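Local coordinates for NigD-like protein (Bacteroides vulgatus ATCC 8482, PDB 3K6O) that is of unknown function but, as a NigD-like protein with a signal sequence, is probably an exported bacterial protein joining an OB domain to a beta sandwich, at residues 37-42 and 73-78. Numbering follows the deposited sequence.
Sequences NGEKLW and FAYNIR
W42 sets CE3 of its indole over one face of the F73 ring, toward the rim, 3.5 Å from F73 CZ. The six-membered ring of W42 and the F73 ring meet obliquely, planes 50° apart. A chi1 of -171°, with CG anti to the backbone N, places the indole against F73, whose CD1 also touches K40 CB. Y28 and Y32 each make an edge-to-face contact with F73; an alanine in place of F73 would probably deprive W42 CE3 of the ring face beneath it and open a gap beside both tyrosines. N76 crosses W42 obliquely, its OD1 3.5 Å from W42 CB, while its ND2 is hydrogen-bonded to E67 and E70. On the other face of the sheet, L41 sets CD2 against Y75 CB at 3.9 Å and CB against CG2 of I77, crossing that side chain at about a right angle. Farther out, E39 OE1 lies in the plane of the Y75 ring, at its edge. W42 bonds to the neighbouring strand through both its N, donating to Y75 O (2.9 Å), and its O, accepting from I77 N (2.8 Å). This is parallel pairing of strand 40-43 with the start of strand 75-93, in the N-terminal OB domain.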
ATOM      1  N   ASN A  37      -9.289   6.712  -5.165  1.00 36.36           N
ATOM      2  CA  ASN A  37      -9.996   7.988  -5.373  1.00 37.39           C
ATOM      3  C   ASN A  37     -11.432   7.972  -4.878  1.00 37.76           C
ATOM      4  O   ASN A  37     -12.206   8.933  -5.149  1.00 37.69           O
ATOM      5  CB  ASN A  37      -9.976   8.401  -6.834  1.00 37.54           C
ATOM      6  CG  ASN A  37     -10.852   7.563  -7.703  1.00 38.63           C
ATOM      7  OD1 ASN A  37     -11.529   6.630  -7.258  1.00 39.61           O
ATOM      8  ND2 ASN A  37     -10.834   7.881  -8.985  1.00 38.35           N
ATOM      9  N   GLY A  38     -11.815   6.886  -4.199  1.00 36.79           N
ATOM     10  CA  GLY A  38     -13.169   6.802  -3.621  1.00 36.57           C
ATOM     11  C   GLY A  38     -14.293   6.324  -4.525  1.00 36.19           C
ATOM     12  O   GLY A  38     -15.438   6.156  -4.077  1.00 36.94           O
ATOM     13  N   GLU A  39     -14.016   6.065  -5.795  1.00 35.84           N
ATOM     14  CA  GLU A  39     -15.065   5.520  -6.644  1.00 35.73           C
ATOM     15  C   GLU A  39     -15.330   4.050  -6.341  1.00 34.33           C
ATOM     16  O   GLU A  39     -14.408   3.272  -6.169  1.00 32.96           O
ATOM     17  CB  GLU A  39     -14.710   5.661  -8.112  1.00 36.27           C
ATOM     18  CG  GLU A  39     -14.654   7.106  -8.550  1.00 41.07           C
ATOM     19  CD  GLU A  39     -14.390   7.228 -10.028  1.00 46.42           C
ATOM     20  OE1 GLU A  39     -13.572   6.435 -10.562  1.00 49.74           O
ATOM     21  OE2 GLU A  39     -15.040   8.082 -10.654  1.00 51.53           O
ATOM     22  N   LYS A  40     -16.608   3.683  -6.306  1.00 33.37           N
ATOM     23  CA  LYS A  40     -17.023   2.343  -5.976  1.00 33.19           C
ATOM     24  C   LYS A  40     -17.343   1.620  -7.264  1.00 32.16           C
ATOM     25  O   LYS A  40     -18.101   2.137  -8.105  1.00 31.40           O
ATOM     26  CB  LYS A  40     -18.265   2.365  -5.107  1.00 33.83           C
ATOM     27  CG  LYS A  40     -18.130   3.096  -3.760  1.00 36.88           C
ATOM     28  CD  LYS A  40     -19.430   2.922  -2.982  1.00 40.60           C
ATOM     29  CE  LYS A  40     -19.926   4.236  -2.357  1.00 45.38           C
ATOM     30  NZ  LYS A  40     -18.927   4.800  -1.354  1.00 49.54           N
ATOM     31  N   LEU A  41     -16.805   0.415  -7.388  1.00 30.66           N
ATOM     32  CA  LEU A  41     -16.952  -0.395  -8.590  1.00 29.93           C
ATOM     33  C   LEU A  41     -17.794  -1.620  -8.299  1.00 30.24           C
ATOM     34  O   LEU A  41     -17.509  -2.352  -7.331  1.00 30.21           O
ATOM     35  CB  LEU A  41     -15.567  -0.824  -9.090  1.00 29.12           C
ATOM     36  CG  LEU A  41     -14.524   0.283  -9.312  1.00 28.90           C
ATOM     37  CD1 LEU A  41     -13.209  -0.309  -9.823  1.00 28.85           C
ATOM     38  CD2 LEU A  41     -15.056   1.343 -10.261  1.00 27.21           C
ATOM     39  N   TRP A  42     -18.841  -1.828  -9.109  1.00 29.56           N
ATOM     40  CA  TRP A  42     -19.610  -3.027  -9.035  1.00 29.88           C
ATOM     41  C   TRP A  42     -19.120  -4.105 -10.015  1.00 29.50           C
ATOM     42  O   TRP A  42     -19.018  -3.861 -11.246  1.00 30.25           O
ATOM     43  CB  TRP A  42     -21.086  -2.732  -9.302  1.00 29.91           C
ATOM     44  CG  TRP A  42     -21.941  -3.929  -9.030  1.00 30.00           C
ATOM     45  CD1 TRP A  42     -22.517  -4.754  -9.941  1.00 31.14           C
ATOM     46  CD2 TRP A  42     -22.272  -4.461  -7.737  1.00 32.18           C
ATOM     47  NE1 TRP A  42     -23.208  -5.756  -9.303  1.00 30.26           N
ATOM     48  CE2 TRP A  42     -23.073  -5.600  -7.949  1.00 30.47           C
ATOM     49  CE3 TRP A  42     -21.969  -4.071  -6.419  1.00 32.46           C
ATOM     50  CZ2 TRP A  42     -23.569  -6.376  -6.894  1.00 32.39           C
ATOM     51  CZ3 TRP A  42     -22.459  -4.842  -5.363  1.00 32.53           C
ATOM     52  CH2 TRP A  42     -23.253  -5.976  -5.608  1.00 32.22           C
ATOM     53  N   PHE A  73     -22.565   3.144  -7.413  1.00 34.40           N
ATOM     54  CA  PHE A  73     -21.363   2.559  -8.001  1.00 33.43           C
ATOM     55  C   PHE A  73     -21.062   3.341  -9.244  1.00 33.24           C
ATOM     56  O   PHE A  73     -21.910   3.456 -10.134  1.00 34.07           O
ATOM     57  CB  PHE A  73     -21.556   1.051  -8.287  1.00 32.81           C
ATOM     58  CG  PHE A  73     -21.888   0.272  -7.060  1.00 30.24           C
ATOM     59  CD1 PHE A  73     -20.923  -0.000  -6.139  1.00 28.25           C
ATOM     60  CD2 PHE A  73     -23.187  -0.092  -6.775  1.00 28.58           C
ATOM     61  CE1 PHE A  73     -21.226  -0.661  -4.945  1.00 27.88           C
ATOM     62  CE2 PHE A  73     -23.501  -0.750  -5.608  1.00 26.98           C
ATOM     63  CZ  PHE A  73     -22.507  -1.047  -4.687  1.00 28.39           C
ATOM     64  N   ALA A  74     -19.878   3.930  -9.280  1.00 32.86           N
ATOM     65  CA  ALA A  74     -19.480   4.753 -10.401  1.00 32.86           C
ATOM     66  C   ALA A  74     -19.472   3.962 -11.705  1.00 33.01           C
ATOM     67  O   ALA A  74     -19.884   4.486 -12.739  1.00 32.91           O
ATOM     68  CB  ALA A  74     -18.079   5.353 -10.138  1.00 32.28           C
ATOM     69  N   TYR A  75     -18.945   2.729 -11.652  1.00 32.81           N
ATOM     70  CA  TYR A  75     -18.806   1.866 -12.814  1.00 33.26           C
ATOM     71  C   TYR A  75     -19.119   0.407 -12.502  1.00 32.62           C
ATOM     72  O   TYR A  75     -18.928  -0.055 -11.380  1.00 33.10           O
ATOM     73  CB  TYR A  75     -17.382   1.914 -13.358  1.00 33.94           C
ATOM     74  CG  TYR A  75     -16.937   3.273 -13.821  1.00 37.08           C
ATOM     75  CD1 TYR A  75     -17.218   3.717 -15.111  1.00 40.49           C
ATOM     76  CD2 TYR A  75     -16.207   4.097 -12.983  1.00 40.31           C
ATOM     77  CE1 TYR A  75     -16.814   4.959 -15.536  1.00 42.66           C
ATOM     78  CE2 TYR A  75     -15.798   5.336 -13.399  1.00 44.04           C
ATOM     79  CZ  TYR A  75     -16.098   5.760 -14.677  1.00 44.28           C
ATOM     80  OH  TYR A  75     -15.681   6.997 -15.076  1.00 46.52           O
ATOM     81  N   ASN A  76     -19.583  -0.294 -13.525  1.00 32.34           N
ATOM     82  CA  ASN A  76     -19.702  -1.740 -13.537  1.00 31.54           C
ATOM     83  C   ASN A  76     -18.477  -2.245 -14.256  1.00 31.17           C
ATOM     84  O   ASN A  76     -18.161  -1.748 -15.340  1.00 30.73           O
ATOM     85  CB  ASN A  76     -20.946  -2.195 -14.286  1.00 31.29           C
ATOM     86  CG  ASN A  76     -22.220  -1.780 -13.604  1.00 31.40           C
ATOM     87  OD1 ASN A  76     -22.274  -1.661 -12.362  1.00 27.68           O
ATOM     88  ND2 ASN A  76     -23.278  -1.586 -14.409  1.00 26.41           N
ATOM     89  N   ILE A  77     -17.780  -3.210 -13.654  1.00 30.74           N
ATOM     90  CA  ILE A  77     -16.515  -3.687 -14.198  1.00 30.57           C
ATOM     91  C   ILE A  77     -16.460  -5.192 -14.416  1.00 30.44           C
ATOM     92  O   ILE A  77     -17.275  -5.946 -13.877  1.00 30.55           O
ATOM     93  CB  ILE A  77     -15.297  -3.269 -13.291  1.00 30.78           C
ATOM     94  CG1 ILE A  77     -15.325  -4.005 -11.939  1.00 32.17           C
ATOM     95  CG2 ILE A  77     -15.314  -1.771 -13.045  1.00 30.47           C
ATOM     96  CD1 ILE A  77     -13.967  -4.155 -11.234  1.00 32.17           C
ATOM     97  N   ARG A  78     -15.484  -5.609 -15.226  1.00 29.72           N
ATOM     98  CA  ARG A  78     -15.039  -6.981 -15.262  1.00 29.46           C
ATOM     99  C   ARG A  78     -13.756  -7.043 -14.434  1.00 29.25           C
ATOM    100  O   ARG A  78     -12.813  -6.266 -14.664  1.00 29.93           O
ATOM    101  CB  ARG A  78     -14.747  -7.457 -16.700  1.00 29.30           C
ATOM    102  CG  ARG A  78     -14.147  -8.821 -16.751  1.00 29.93           C
ATOM    103  CD  ARG A  78     -14.136  -9.437 -18.111  1.00 32.53           C
ATOM    104  NE  ARG A  78     -13.470  -8.620 -19.105  1.00 34.09           N
ATOM    105  CZ  ARG A  78     -14.074  -8.004 -20.122  1.00 36.58           C
ATOM    106  NH1 ARG A  78     -15.393  -8.066 -20.301  1.00 37.02           N
ATOM    107  NH2 ARG A  78     -13.347  -7.300 -20.969  1.00 38.05           N
TER
HETATM  108  O   HOH W   1     -18.740   5.464  -6.586  1.00 32.18           O